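Long-range contacts in Melibiose/raffinose/stachyose-binding protein MelE (Bacillus subtilis subsp. subtilis str. 168, PDB 4R6H), which binds melibiose, raffinose and stachyose as the solute-binding component of the ABC transporter MelEDC-MsmX, which imports these sugars: residues Y189-F194 with L387-Q392; A195-Q200 with T229-I234; N381-V386 with Q406-E411. One frame throughout, in Å; residues are numbered along the deposited sequence. Where two conformers were deposited one is given.

Contact 1. Residues Y189-F194 with L387-Q392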
ATOM      1  N   TYR A 189       1.070  -0.853 -19.457  1.00 18.66           N
ATOM      2  CA  TYR A 189       1.315   0.489 -19.965  1.00 19.42           C
ATOM      3  C   TYR A 189       1.863   1.398 -18.882  1.00 19.46           C
ATOM      4  O   TYR A 189       2.723   2.318 -19.143  1.00 22.46           O
ATOM      5  CB  TYR A 189       0.028   1.085 -20.561  1.00 19.84           C
ATOM      6  CG  TYR A 189       0.260   2.382 -21.280  1.00 20.26           C
ATOM      7  CD1 TYR A 189       0.569   2.370 -22.627  1.00 23.26           C
ATOM      8  CD2 TYR A 189       0.171   3.577 -20.614  1.00 23.28           C
ATOM      9  CE1 TYR A 189       0.784   3.557 -23.306  1.00 23.37           C
ATOM     10  CE2 TYR A 189       0.375   4.797 -21.276  1.00 28.27           C
ATOM     11  CZ  TYR A 189       0.700   4.762 -22.632  1.00 27.25           C
ATOM     12  OH  TYR A 189       0.911   5.956 -23.317  1.00 33.47           O
ATOM     13  N   ASP A 190       1.378   1.208 -17.643  1.00 19.19           N
ATOM     14  CA  ASP A 190       1.805   1.977 -16.467  1.00 19.21           C
ATOM     15  C   ASP A 190       2.882   1.144 -15.772  1.00 21.52           C
ATOM     16  O   ASP A 190       2.616   0.037 -15.296  1.00 20.30           O
ATOM     17  CB  ASP A 190       0.635   2.235 -15.530  1.00 22.00           C
ATOM     18  CG  ASP A 190       0.983   3.140 -14.335  1.00 30.53           C
ATOM     19  OD1 ASP A 190       2.171   3.299 -13.959  1.00 25.32           O
ATOM     20  OD2 ASP A 190       0.052   3.727 -13.730  1.00 33.99           O
ATOM     21  N   LYS A 191       4.085   1.692 -15.707  1.00 21.68           N
ATOM     22  CA  LYS A 191       5.194   0.935 -15.097  1.00 24.80           C
ATOM     23  C   LYS A 191       4.914   0.560 -13.656  1.00 22.34           C
ATOM     24  O   LYS A 191       5.449  -0.465 -13.186  1.00 21.95           O
ATOM     25  CB  LYS A 191       6.518   1.728 -15.190  1.00 28.88           C
ATOM     26  CG  LYS A 191       6.584   2.989 -14.370  1.00 32.99           C
ATOM     27  CD  LYS A 191       8.007   3.560 -14.282  1.00 42.84           C
ATOM     28  CE  LYS A 191       8.850   3.257 -15.513  1.00 47.29           C
ATOM     29  NZ  LYS A 191      10.135   4.022 -15.561  1.00 67.67           N
ATOM     30  N   SER A 192       4.097   1.326 -12.953  1.00 20.34           N
ATOM     31  CA  SER A 192       3.836   1.044 -11.538  1.00 20.88           C
ATOM     32  C   SER A 192       3.147  -0.345 -11.413  1.00 19.03           C
ATOM     33  O   SER A 192       3.162  -0.960 -10.331  1.00 21.60           O
ATOM     34  CB  SER A 192       2.997   2.163 -10.885  1.00 28.59           C
ATOM     35  OG  SER A 192       1.681   2.045 -11.313  1.00 35.85           O
ATOM     36  N   SER A 193       2.501  -0.831 -12.470  1.00 18.07           N
ATOM     37  CA  SER A 193       1.882  -2.176 -12.423  1.00 16.31           C
ATOM     38  C   SER A 193       2.923  -3.240 -12.151  1.00 17.62           C
ATOM     39  O   SER A 193       2.672  -4.220 -11.429  1.00 18.64           O
ATOM     40  CB  SER A 193       1.141  -2.456 -13.729  1.00 19.93           C
ATOM     41  OG  SER A 193       0.116  -1.466 -13.873  1.00 21.36           O
ATOM     42  N   PHE A 194       4.087  -3.113 -12.776  1.00 18.45           N
ATOM     43  CA  PHE A 194       5.157  -4.077 -12.516  1.00 17.87           C
ATOM     44  C   PHE A 194       5.876  -3.792 -11.218  1.00 18.17           C
ATOM     45  O   PHE A 194       6.306  -4.708 -10.500  1.00 19.28           O
ATOM     46  CB  PHE A 194       6.153  -4.119 -13.661  1.00 18.40           C
ATOM     47  CG  PHE A 194       5.537  -4.534 -14.966  1.00 17.61           C
ATOM     48  CD1 PHE A 194       5.067  -5.831 -15.120  1.00 20.81           C
ATOM     49  CD2 PHE A 194       5.414  -3.643 -16.036  1.00 18.38           C
ATOM     50  CE1 PHE A 194       4.495  -6.233 -16.312  1.00 20.24           C
ATOM     51  CE2 PHE A 194       4.849  -4.041 -17.226  1.00 18.41           C
ATOM     52  CZ  PHE A 194       4.373  -5.326 -17.363  1.00 21.36           C
ATOM     53  N   LEU A 387      11.999  -0.166 -10.120  1.00 18.49           N
ATOM     54  CA  LEU A 387      11.323  -1.498 -10.197  1.00 19.82           C
ATOM     55  C   LEU A 387      10.306  -1.530 -11.356  1.00 21.13           C
ATOM     56  O   LEU A 387      10.173  -2.507 -12.063  1.00 19.24           O
ATOM     57  CB  LEU A 387      10.652  -1.821  -8.851  1.00 16.98           C
ATOM     58  CG  LEU A 387      11.589  -2.065  -7.663  1.00 22.45           C
ATOM     59  CD1 LEU A 387      10.764  -2.100  -6.387  1.00 23.31           C
ATOM     60  CD2 LEU A 387      12.427  -3.322  -7.830  1.00 23.33           C
ATOM     61  N   GLY A 388       9.560  -0.438 -11.507  1.00 19.73           N
ATOM     62  CA  GLY A 388       8.591  -0.349 -12.585  1.00 19.50           C
ATOM     63  C   GLY A 388       9.250  -0.398 -13.953  1.00 20.90           C
ATOM     64  O   GLY A 388       8.820  -1.167 -14.827  1.00 23.60           O
ATOM     65  N   THR A 389      10.325   0.390 -14.087  1.00 22.63           N
ATOM     66  CA  THR A 389      11.173   0.454 -15.284  1.00 29.62           C
ATOM     67  C   THR A 389      11.627  -0.925 -15.726  1.00 23.89           C
ATOM     68  O   THR A 389      11.408  -1.336 -16.866  1.00 24.04           O
ATOM     69  CB  THR A 389      12.462   1.324 -15.052  1.00 28.37           C
ATOM     70  OG1 THR A 389      12.132   2.711 -15.017  1.00 41.51           O
ATOM     71  CG2 THR A 389      13.503   1.081 -16.089  1.00 39.73           C
ATOM     72  N   VAL A 390      12.260  -1.650 -14.823  1.00 23.99           N
ATOM     73  CA  VAL A 390      12.865  -2.919 -15.219  1.00 23.51           C
ATOM     74  C   VAL A 390      11.785  -3.941 -15.572  1.00 21.79           C
ATOM     75  O   VAL A 390      11.942  -4.759 -16.482  1.00 21.43           O
ATOM     76  CB  VAL A 390      13.884  -3.475 -14.199  1.00 24.11           C
ATOM     77  CG1 VAL A 390      15.033  -2.482 -14.013  1.00 23.04           C
ATOM     78  CG2 VAL A 390      13.251  -3.889 -12.872  1.00 21.40           C
ATOM     79  N   GLY A 391      10.665  -3.893 -14.846  1.00 23.51           N
ATOM     80  CA  GLY A 391       9.591  -4.791 -15.176  1.00 22.20           C
ATOM     81  C   GLY A 391       8.990  -4.511 -16.532  1.00 21.48           C
ATOM     82  O   GLY A 391       8.693  -5.426 -17.293  1.00 21.40           O
ATOM     83  N   GLN A 392       8.844  -3.223 -16.877  1.00 20.02           N
ATOM     84  CA  GLN A 392       8.321  -2.879 -18.173  1.00 22.21           C
ATOM     85  C   GLN A 392       9.303  -3.273 -19.282  1.00 22.60           C
ATOM     86  O   GLN A 392       8.904  -3.782 -20.349  1.00 23.14           O
ATOM     87  CB  GLN A 392       8.052  -1.376 -18.205  1.00 25.73           C
ATOM     88  CG  GLN A 392       6.942  -0.983 -19.112  1.00 33.83           C
ATOM     89  CD  GLN A 392       6.591   0.475 -18.930  1.00 31.12           C
ATOM     90  OE1 GLN A 392       7.483   1.350 -18.904  1.00 25.99           O
ATOM     91  NE2 GLN A 392       5.304   0.756 -18.793  1.00 26.64           N
TER
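The phenyl ring of Phe194 lies against bare backbone: Gly391 O stands 3.9 Å above its plane, over the ring centre, and on the CD2 side the ring comes to 3.6 Å from Gln392 N. Beside it Lys191 O closes to 3.2 Å on Gly388 CA. Gly388 and Gly391, nearly one helical turn apart, thus form a smooth strip on which the start of helix 192-206 packs. Here, in this two-lobed solute-binding protein fold, this N-terminal end meets the middle of helix 383-395. The Lys191 chain runs over the Gly388-Thr389 peptide, with CD 3.9 Å from Thr389 N. Its first torsion tucks CG between the backbone N and the carbonyl carbon (chi1 67°), and a bend at chi3 then turns the ammonium group toward Thr389 OG1; NZ and OG1 are modelled 2.5 Å apart, so short that the details of this link are doubtful. The Gln392 chain, extended beyond CG, brings its amide CD to 3.9 Å from Lys191 CB, and NE2 donates to Gly188 O. Behind this layer, Asp190, ahead of the turn that leads into the helix, makes a capping bond: its OD1 accepts from Ser192 N (2.9 Å), met from above the carboxylate plane, while OD2 pairs with Lys253.

Contact 2. Residues A195-Q200 with T229-I234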
ATOM      1  N   ALA A 195       6.007  -2.516 -10.857  1.00 17.63           N
ATOM      2  CA  ALA A 195       6.585  -2.203  -9.589  1.00 19.78           C
ATOM      3  C   ALA A 195       5.816  -2.848  -8.453  1.00 17.79           C
ATOM      4  O   ALA A 195       6.402  -3.306  -7.456  1.00 18.00           O
ATOM      5  CB  ALA A 195       6.719  -0.694  -9.379  1.00 20.52           C
ATOM      6  N   GLN A 196       4.496  -2.834  -8.547  1.00 18.27           N
ATOM      7  CA  GLN A 196       3.676  -3.406  -7.492  1.00 16.62           C
ATOM      8  C   GLN A 196       3.974  -4.913  -7.298  1.00 17.45           C
ATOM      9  O   GLN A 196       4.012  -5.427  -6.172  1.00 18.63           O
ATOM     10  CB  GLN A 196       2.187  -3.191  -7.802  1.00 18.88           C
ATOM     11  CG  GLN A 196       1.305  -3.683  -6.682  1.00 21.18           C
ATOM     12  CD  GLN A 196      -0.147  -3.277  -6.750  1.00 31.31           C
ATOM     13  OE1 GLN A 196      -0.554  -2.491  -7.590  1.00 37.97           O
ATOM     14  NE2 GLN A 196      -0.935  -3.792  -5.799  1.00 30.45           N
ATOM     15  N   TYR A 197       4.125  -5.599  -8.430  1.00 16.40           N
ATOM     16  CA  TYR A 197       4.479  -7.020  -8.414  1.00 18.62           C
ATOM     17  C   TYR A 197       5.804  -7.235  -7.664  1.00 17.41           C
ATOM     18  O   TYR A 197       5.917  -8.072  -6.748  1.00 17.46           O
ATOM     19  CB  TYR A 197       4.530  -7.569  -9.866  1.00 17.28           C
ATOM     20  CG  TYR A 197       5.299  -8.852  -9.984  1.00 17.61           C
ATOM     21  CD1 TYR A 197       4.720 -10.082  -9.640  1.00 20.56           C
ATOM     22  CD2 TYR A 197       6.625  -8.826 -10.352  1.00 16.91           C
ATOM     23  CE1 TYR A 197       5.473 -11.263  -9.695  1.00 20.61           C
ATOM     24  CE2 TYR A 197       7.382  -9.982 -10.397  1.00 18.60           C
ATOM     25  CZ  TYR A 197       6.788 -11.197 -10.113  1.00 19.49           C
ATOM     26  OH  TYR A 197       7.562 -12.350 -10.150  1.00 20.51           O
ATOM     27  N   TYR A 198       6.827  -6.524  -8.112  1.00 17.54           N
ATOM     28  CA  TYR A 198       8.139  -6.669  -7.486  1.00 18.90           C
ATOM     29  C   TYR A 198       8.103  -6.318  -6.012  1.00 18.67           C
ATOM     30  O   TYR A 198       8.682  -7.018  -5.178  1.00 17.89           O
ATOM     31  CB  TYR A 198       9.181  -5.844  -8.192  1.00 20.17           C
ATOM     32  CG  TYR A 198       9.748  -6.392  -9.489  1.00 19.51           C
ATOM     33  CD1 TYR A 198      10.481  -7.580  -9.522  1.00 20.86           C
ATOM     34  CD2 TYR A 198       9.677  -5.662 -10.667  1.00 21.89           C
ATOM     35  CE1 TYR A 198      11.059  -8.048 -10.702  1.00 20.68           C
ATOM     36  CE2 TYR A 198      10.262  -6.117 -11.826  1.00 23.92           C
ATOM     37  CZ  TYR A 198      10.976  -7.295 -11.838  1.00 22.77           C
ATOM     38  OH  TYR A 198      11.536  -7.710 -13.033  1.00 22.59           O
ATOM     39  N   ASP A 199       7.485  -5.176  -5.695  1.00 19.24           N
ATOM     40  CA  ASP A 199       7.479  -4.677  -4.329  1.00 17.45           C
ATOM     41  C   ASP A 199       6.768  -5.640  -3.383  1.00 18.64           C
ATOM     42  O   ASP A 199       7.300  -5.968  -2.288  1.00 17.89           O
ATOM     43  CB  ASP A 199       6.828  -3.264  -4.318  1.00 18.84           C
ATOM     44  CG  ASP A 199       7.262  -2.403  -3.167  1.00 30.26           C
ATOM     45  OD1 ASP A 199       8.271  -2.652  -2.534  1.00 23.50           O
ATOM     46  OD2 ASP A 199       6.620  -1.370  -2.983  1.00 34.93           O
ATOM     47  N   GLN A 200       5.573  -6.104  -3.747  1.00 16.88           N
ATOM     48  CA  GLN A 200       4.836  -6.980  -2.873  1.00 15.70           C
ATOM     49  C   GLN A 200       5.571  -8.302  -2.677  1.00 17.70           C
ATOM     50  O   GLN A 200       5.687  -8.758  -1.557  1.00 17.19           O
ATOM     51  CB  GLN A 200       3.408  -7.286  -3.349  1.00 17.35           C
ATOM     52  CG  GLN A 200       2.411  -6.199  -3.079  1.00 24.75           C
ATOM     53  CD  GLN A 200       0.978  -6.550  -3.464  1.00 17.43           C
ATOM     54  OE1 GLN A 200       0.293  -5.711  -4.018  1.00 23.34           O
ATOM     55  NE2 GLN A 200       0.487  -7.703  -3.018  1.00 20.08           N
ATOM     56  N   THR A 229      16.833 -11.994  -8.410  1.00 17.75           N
ATOM     57  CA  THR A 229      16.590 -12.440  -9.773  1.00 18.90           C
ATOM     58  C   THR A 229      15.397 -13.360  -9.930  1.00 17.58           C
ATOM     59  O   THR A 229      14.709 -13.349 -10.974  1.00 18.46           O
ATOM     60  CB  THR A 229      17.874 -13.143 -10.333  1.00 20.24           C
ATOM     61  OG1 THR A 229      18.991 -12.257 -10.159  1.00 20.52           O
ATOM     62  CG2 THR A 229      17.749 -13.526 -11.760  1.00 23.47           C
ATOM     63  N   TYR A 230      15.192 -14.138  -8.877  1.00 18.63           N
ATOM     64  CA  TYR A 230      14.001 -15.008  -8.827  1.00 19.62           C
ATOM     65  C   TYR A 230      12.703 -14.334  -9.272  1.00 17.57           C
ATOM     66  O   TYR A 230      11.949 -14.887 -10.078  1.00 20.10           O
ATOM     67  CB  TYR A 230      13.845 -15.555  -7.408  1.00 19.14           C
ATOM     68  CG  TYR A 230      12.608 -16.365  -7.176  1.00 18.59           C
ATOM     69  CD1 TYR A 230      12.551 -17.697  -7.511  1.00 22.81           C
ATOM     70  CD2 TYR A 230      11.479 -15.805  -6.566  1.00 20.52           C
ATOM     71  CE1 TYR A 230      11.409 -18.466  -7.262  1.00 25.61           C
ATOM     72  CE2 TYR A 230      10.343 -16.580  -6.335  1.00 21.34           C
ATOM     73  CZ  TYR A 230      10.315 -17.882  -6.662  1.00 23.17           C
ATOM     74  OH  TYR A 230       9.162 -18.601  -6.429  1.00 23.91           O
ATOM     75  N   LEU A 231      12.478 -13.108  -8.795  1.00 19.33           N
ATOM     76  CA  LEU A 231      11.230 -12.448  -9.185  1.00 17.38           C
ATOM     77  C   LEU A 231      11.134 -12.083 -10.662  1.00 18.65           C
ATOM     78  O   LEU A 231      10.049 -12.109 -11.278  1.00 19.86           O
ATOM     79  CB  LEU A 231      10.983 -11.195  -8.334  1.00 18.78           C
ATOM     80  CG  LEU A 231      10.842 -11.480  -6.834  1.00 21.68           C
ATOM     81  CD1 LEU A 231      10.792 -10.165  -6.086  1.00 25.83           C
ATOM     82  CD2 LEU A 231       9.655 -12.355  -6.559  1.00 22.68           C
ATOM     83  N   SER A 232      12.283 -11.765 -11.249  1.00 19.18           N
ATOM     84  CA  SER A 232      12.295 -11.505 -12.671  1.00 18.86           C
ATOM     85  C   SER A 232      12.102 -12.800 -13.516  1.00 17.40           C
ATOM     86  O   SER A 232      11.447 -12.780 -14.570  1.00 19.68           O
ATOM     87  CB  SER A 232      13.600 -10.823 -13.063  1.00 20.18           C
ATOM     88  OG  SER A 232      13.637  -9.478 -12.545  1.00 20.05           O
ATOM     89  N   GLU A 233      12.694 -13.880 -13.018  1.00 18.55           N
ATOM     90  CA  GLU A 233      12.507 -15.190 -13.650  1.00 21.68           C
ATOM     91  C   GLU A 233      11.041 -15.611 -13.635  1.00 19.40           C
ATOM     92  O   GLU A 233      10.517 -16.063 -14.660  1.00 19.95           O
ATOM     93  CB  GLU A 233      13.408 -16.243 -13.036  1.00 20.30           C
ATOM     94  CG  GLU A 233      14.852 -16.026 -13.472  1.00 26.91           C
ATOM     95  CD  GLU A 233      15.808 -16.835 -12.677  1.00 33.35           C
ATOM     96  OE1 GLU A 233      15.662 -16.883 -11.450  1.00 41.32           O
ATOM     97  OE2 GLU A 233      16.685 -17.434 -13.290  1.00 40.85           O
ATOM     98  N   ILE A 234      10.388 -15.431 -12.495  1.00 18.98           N
ATOM     99  CA  ILE A 234       8.978 -15.775 -12.397  1.00 19.57           C
ATOM    100  C   ILE A 234       8.148 -14.939 -13.379  1.00 20.07           C
ATOM    101  O   ILE A 234       7.293 -15.426 -14.110  1.00 18.92           O
ATOM    102  CB  ILE A 234       8.470 -15.594 -10.965  1.00 19.06           C
ATOM    103  CG1 ILE A 234       9.066 -16.633  -9.999  1.00 21.21           C
ATOM    104  CG2 ILE A 234       6.937 -15.704 -10.984  1.00 20.47           C
ATOM    105  CD1 ILE A 234       8.793 -18.091 -10.384  1.00 22.63           C
TER
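Tyr197 and Tyr198, successive residues of helix 195-200, both extend their hydroxyls to helix 229-234 but leave their own helix by different routes. In Tyr197 the ring swings anti to the backbone N (chi1 161°); in Tyr198 it stays beside that nitrogen. Tyr197 CD2 lies 4.0 Å above the plane of the Tyr198 ring, toward its rim. Each phenol approaches the second helix edge-on. Tyr197 OH donates to Leu231 O at 2.7 Å, the oxygen lying in the plane of the ring and the hydroxyl in the carbonyl plane on a lone pair, with a C=O...O angle of 126°. The same hydroxyl touches Ile234 CB at 3.5 Å, and the Ile234 side chain crosses the tyrosine at about a right angle. Tyr198 OH and Ser232 OG share a hydrogen bond of 2.8 Å near the ring plane. Between the two polar links Leu231 slides past Tyr198 in the opposite direction, its CB 3.8 Å from Tyr198 CD1. In this helix-helix packing of the solute-binding domain, the phenols span segment axes that approach to 10.5 Å at 135° to each other, and both buried hydroxyls find a partner. Around this pairing, helix 383-395 covers Tyr198 through Val390 and Leu394, helix 401-420 meets Ser232 through Pro401 and Ile404, and helix 163-177 packs on Ile234 through Met163 and Ile167.

Contact 3. Residues N381-V386 with Q406-E411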
ATOM      1  N   ASN A 381      14.988   5.857  -1.404  1.00 30.49           N
ATOM      2  CA  ASN A 381      13.965   6.562  -2.118  1.00 28.01           C
ATOM      3  C   ASN A 381      14.341   6.704  -3.579  1.00 26.59           C
ATOM      4  O   ASN A 381      15.483   7.060  -3.906  1.00 30.55           O
ATOM      5  CB  ASN A 381      13.781   7.947  -1.467  1.00 37.03           C
ATOM      6  CG  ASN A 381      12.583   8.699  -2.004  1.00 49.46           C
ATOM      7  OD1 ASN A 381      11.574   8.113  -2.397  1.00 41.91           O
ATOM      8  ND2 ASN A 381      12.682  10.016  -1.992  1.00 39.17           N
ATOM      9  N   GLY A 382      13.382   6.409  -4.469  1.00 26.59           N
ATOM     10  CA  GLY A 382      13.622   6.396  -5.889  1.00 25.76           C
ATOM     11  C   GLY A 382      13.551   4.999  -6.503  1.00 24.89           C
ATOM     12  O   GLY A 382      13.457   4.873  -7.707  1.00 24.34           O
ATOM     13  N   MET A 383      13.609   3.955  -5.680  1.00 22.82           N
ATOM     14  CA  MET A 383      13.670   2.581  -6.236  1.00 22.51           C
ATOM     15  C   MET A 383      12.322   2.094  -6.791  1.00 22.11           C
ATOM     16  O   MET A 383      12.283   1.212  -7.632  1.00 21.57           O
ATOM     17  CB  MET A 383      14.212   1.586  -5.207  1.00 24.12           C
ATOM     18  CG  MET A 383      15.714   1.661  -5.012  1.00 25.81           C
ATOM     19  SD  MET A 383      16.723   1.191  -6.435  1.00 25.76           S
ATOM     20  CE  MET A 383      16.522  -0.615  -6.417  1.00 22.96           C
ATOM     21  N   TRP A 384      11.218   2.688  -6.351  1.00 22.83           N
ATOM     22  CA  TRP A 384       9.895   2.327  -6.892  1.00 19.90           C
ATOM     23  C   TRP A 384       9.841   2.494  -8.389  1.00 20.20           C
ATOM     24  O   TRP A 384       9.419   1.613  -9.121  1.00 20.67           O
ATOM     25  CB  TRP A 384       8.795   3.133  -6.208  1.00 22.17           C
ATOM     26  CG  TRP A 384       7.441   2.996  -6.815  1.00 25.68           C
ATOM     27  CD1 TRP A 384       6.828   3.854  -7.712  1.00 28.21           C
ATOM     28  CD2 TRP A 384       6.519   1.919  -6.606  1.00 20.20           C
ATOM     29  NE1 TRP A 384       5.563   3.393  -8.021  1.00 27.09           N
ATOM     30  CE2 TRP A 384       5.337   2.225  -7.344  1.00 21.10           C
ATOM     31  CE3 TRP A 384       6.524   0.793  -5.789  1.00 20.21           C
ATOM     32  CZ2 TRP A 384       4.214   1.380  -7.341  1.00 22.23           C
ATOM     33  CZ3 TRP A 384       5.426  -0.025  -5.773  1.00 20.88           C
ATOM     34  CH2 TRP A 384       4.272   0.276  -6.543  1.00 22.52           C
ATOM     35  N   ASP A 385      10.305   3.647  -8.871  1.00 23.59           N
ATOM     36  CA  ASP A 385      10.289   3.894 -10.297  0.50 24.07           C
ATOM     37  C   ASP A 385      11.218   2.924 -11.048  1.00 20.25           C
ATOM     38  O   ASP A 385      10.890   2.492 -12.127  1.00 23.88           O
ATOM     39  CB  ASP A 385      10.650   5.356 -10.603  0.50 28.87           C
ATOM     40  CG  ASP A 385       9.456   6.318 -10.464  0.50 37.06           C
ATOM     41  OD1 ASP A 385       8.283   5.889 -10.431  0.50 28.31           O
ATOM     42  OD2 ASP A 385       9.701   7.534 -10.406  0.50 43.20           O
ATOM     43  N   VAL A 386      12.359   2.599 -10.445  1.00 24.46           N
ATOM     44  CA  VAL A 386      13.317   1.698 -11.053  1.00 21.01           C
ATOM     45  C   VAL A 386      12.704   0.291 -11.162  1.00 19.86           C
ATOM     46  O   VAL A 386      12.817  -0.356 -12.181  1.00 21.74           O
ATOM     47  CB  VAL A 386      14.600   1.604 -10.230  1.00 24.33           C
ATOM     48  CG1 VAL A 386      15.560   0.616 -10.881  1.00 31.75           C
ATOM     49  CG2 VAL A 386      15.274   2.975 -10.144  1.00 30.34           C
ATOM     50  N   GLN A 406      21.445  -6.754 -12.201  1.00 30.95           N
ATOM     51  CA  GLN A 406      22.634  -5.924 -12.211  1.00 30.78           C
ATOM     52  C   GLN A 406      22.273  -4.436 -12.230  1.00 31.60           C
ATOM     53  O   GLN A 406      22.839  -3.632 -11.468  1.00 29.30           O
ATOM     54  CB  GLN A 406      23.518  -6.315 -13.380  1.00 35.24           C
ATOM     55  CG  GLN A 406      24.079  -7.716 -13.176  1.00 49.02           C
ATOM     56  CD  GLN A 406      25.029  -8.127 -14.273  1.00 94.63           C
ATOM     57  OE1 GLN A 406      26.182  -8.471 -14.016  1.00118.67           O
ATOM     58  NE2 GLN A 406      24.550  -8.090 -15.507  1.00 52.18           N
ATOM     59  N   LYS A 407      21.297  -4.078 -13.054  1.00 31.26           N
ATOM     60  CA  LYS A 407      20.779  -2.703 -13.042  1.00 26.53           C
ATOM     61  C   LYS A 407      20.204  -2.279 -11.702  1.00 26.46           C
ATOM     62  O   LYS A 407      20.425  -1.158 -11.217  1.00 22.62           O
ATOM     63  CB  LYS A 407      19.735  -2.573 -14.124  1.00 23.45           C
ATOM     64  CG  LYS A 407      19.013  -1.224 -14.183  1.00 31.28           C
ATOM     65  CD  LYS A 407      19.837  -0.175 -14.918  1.00 58.41           C
ATOM     66  CE  LYS A 407      19.165   1.197 -14.947  1.00 67.19           C
ATOM     67  NZ  LYS A 407      17.812   1.183 -15.576  1.00 80.91           N
ATOM     68  N   LEU A 408      19.438  -3.163 -11.065  1.00 21.68           N
ATOM     69  CA  LEU A 408      18.897  -2.814  -9.791  1.00 21.71           C
ATOM     70  C   LEU A 408      19.990  -2.488  -8.772  1.00 23.36           C
ATOM     71  O   LEU A 408      19.826  -1.586  -7.984  1.00 24.00           O
ATOM     72  CB  LEU A 408      17.937  -3.891  -9.254  1.00 23.15           C
ATOM     73  CG  LEU A 408      16.646  -3.977 -10.084  1.00 23.21           C
ATOM     74  CD1 LEU A 408      15.974  -5.323  -9.767  1.00 25.39           C
ATOM     75  CD2 LEU A 408      15.672  -2.846  -9.834  1.00 28.70           C
ATOM     76  N   GLY A 409      21.049  -3.311  -8.754  1.00 24.55           N
ATOM     77  CA  GLY A 409      22.151  -3.130  -7.818  1.00 25.26           C
ATOM     78  C   GLY A 409      22.829  -1.790  -8.035  1.00 28.75           C
ATOM     79  O   GLY A 409      23.187  -1.110  -7.092  1.00 27.64           O
ATOM     80  N   ARG A 410      23.003  -1.437  -9.297  1.00 25.01           N
ATOM     81  CA  ARG A 410      23.641  -0.154  -9.623  1.00 26.47           C
ATOM     82  C   ARG A 410      22.781   1.015  -9.141  1.00 27.99           C
ATOM     83  O   ARG A 410      23.283   1.948  -8.524  1.00 27.88           O
ATOM     84  CB  ARG A 410      23.879  -0.034 -11.135  1.00 30.74           C
ATOM     85  CG  ARG A 410      24.969  -0.936 -11.691  1.00 32.29           C
ATOM     86  CD  ARG A 410      25.360  -0.558 -13.121  1.00 35.81           C
ATOM     87  NE  ARG A 410      24.317  -0.817 -14.127  1.00 35.43           N
ATOM     88  CZ  ARG A 410      24.107  -1.989 -14.751  1.00 39.91           C
ATOM     89  NH1 ARG A 410      24.835  -3.069 -14.488  1.00 45.78           N
ATOM     90  NH2 ARG A 410      23.141  -2.092 -15.647  1.00 39.38           N
ATOM     91  N   GLU A 411      21.476   0.972  -9.408  1.00 24.20           N
ATOM     92  CA  GLU A 411      20.582   2.029  -8.941  1.00 25.68           C
ATOM     93  C   GLU A 411      20.469   2.108  -7.413  1.00 27.87           C
ATOM     94  O   GLU A 411      20.381   3.188  -6.829  1.00 27.48           O
ATOM     95  CB  GLU A 411      19.185   1.761  -9.506  1.00 25.30           C
ATOM     96  CG  GLU A 411      19.068   1.906 -11.004  1.00 26.20           C
ATOM     97  CD  GLU A 411      18.949   3.358 -11.438  1.00 48.58           C
ATOM     98  OE1 GLU A 411      18.981   4.264 -10.572  1.00 43.29           O
ATOM     99  OE2 GLU A 411      18.814   3.592 -12.648  1.00 47.19           O
TER
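Val386 lays its CG1 methyl between two side chains of the facing helix, 3.6 Å from Leu408 CD2 and 3.7 Å from Glu411 CG. With CG1 anti to the backbone N (chi1 178°), the valine presents both branches to helix 406-411: CG1 enters the gap between Leu408 and Glu411, which are three residues apart on one side of that helix, while CG2 rests against the Glu411 carboxylate, 3.9 Å from CD. Val386 and Leu408 pass in opposite directions. Glu411 instead runs at a slant to the valine, and a bend at chi2 (-80°) folds its chain so that the methylene groups serve as an apolar surface. The acidic end is engaged by other residues: OE1 forms a salt bridge with Arg414, nearly one turn further along the helix, and Lys407 NZ makes a long pairing with OE2. These positive neighbours probably favour the ionised carboxylate.

Met383, nearly one turn before Val386, continues the apolar seam. Bends at chi2 and chi3 curl its thioether over the second helix, where SD lies 4.0 Å from Glu411 CB and the terminal methyl CE comes to 3.8 Å from Leu408 O. The same methyl is 4.2 Å from Leu408 CD2, a looser apolar touch. No hydrogen bond joins the two segments, and the helices are held by side-chain packing. Gly382 takes the N-cap position of helix 383-395.

The seam thus lies between the first turn of helix 383-395 and the middle of helix 401-420, two helices consecutive in the chain in the C-terminal part of this solute-binding protein. Trp225 covers Met383 and Leu408 from a loop, Tyr412 and Leu415 of helix 401-420 also touch Met383, and Leu387 and Val390 extend the packing on Leu408 along helix 383-395.

Overall arrangement
Helix 383-395 is common to contacts 1 and 3, and helix 192-206 to contacts 1 and 2. The touching residues of contact 2 are all buried, whereas contacts 1 and 3 are partly buried. Their chemistry differs as well: tyrosine hydroxyls make hydrogen bonds inside the protein in contact 2, close glycine-backbone packing is edged by a lysine and a glutamine in contact 1, and contact 3 is apolar, with charges at its margin. Tyr198 joins the first two by packing on Gly391 and Val390; Leu408 links contact 3 to Leu387 and Val390; Trp384 lies against Ser192, Ala195 and Asp199. Along the chain, contact 2 is nested within the loop closed by contact 1.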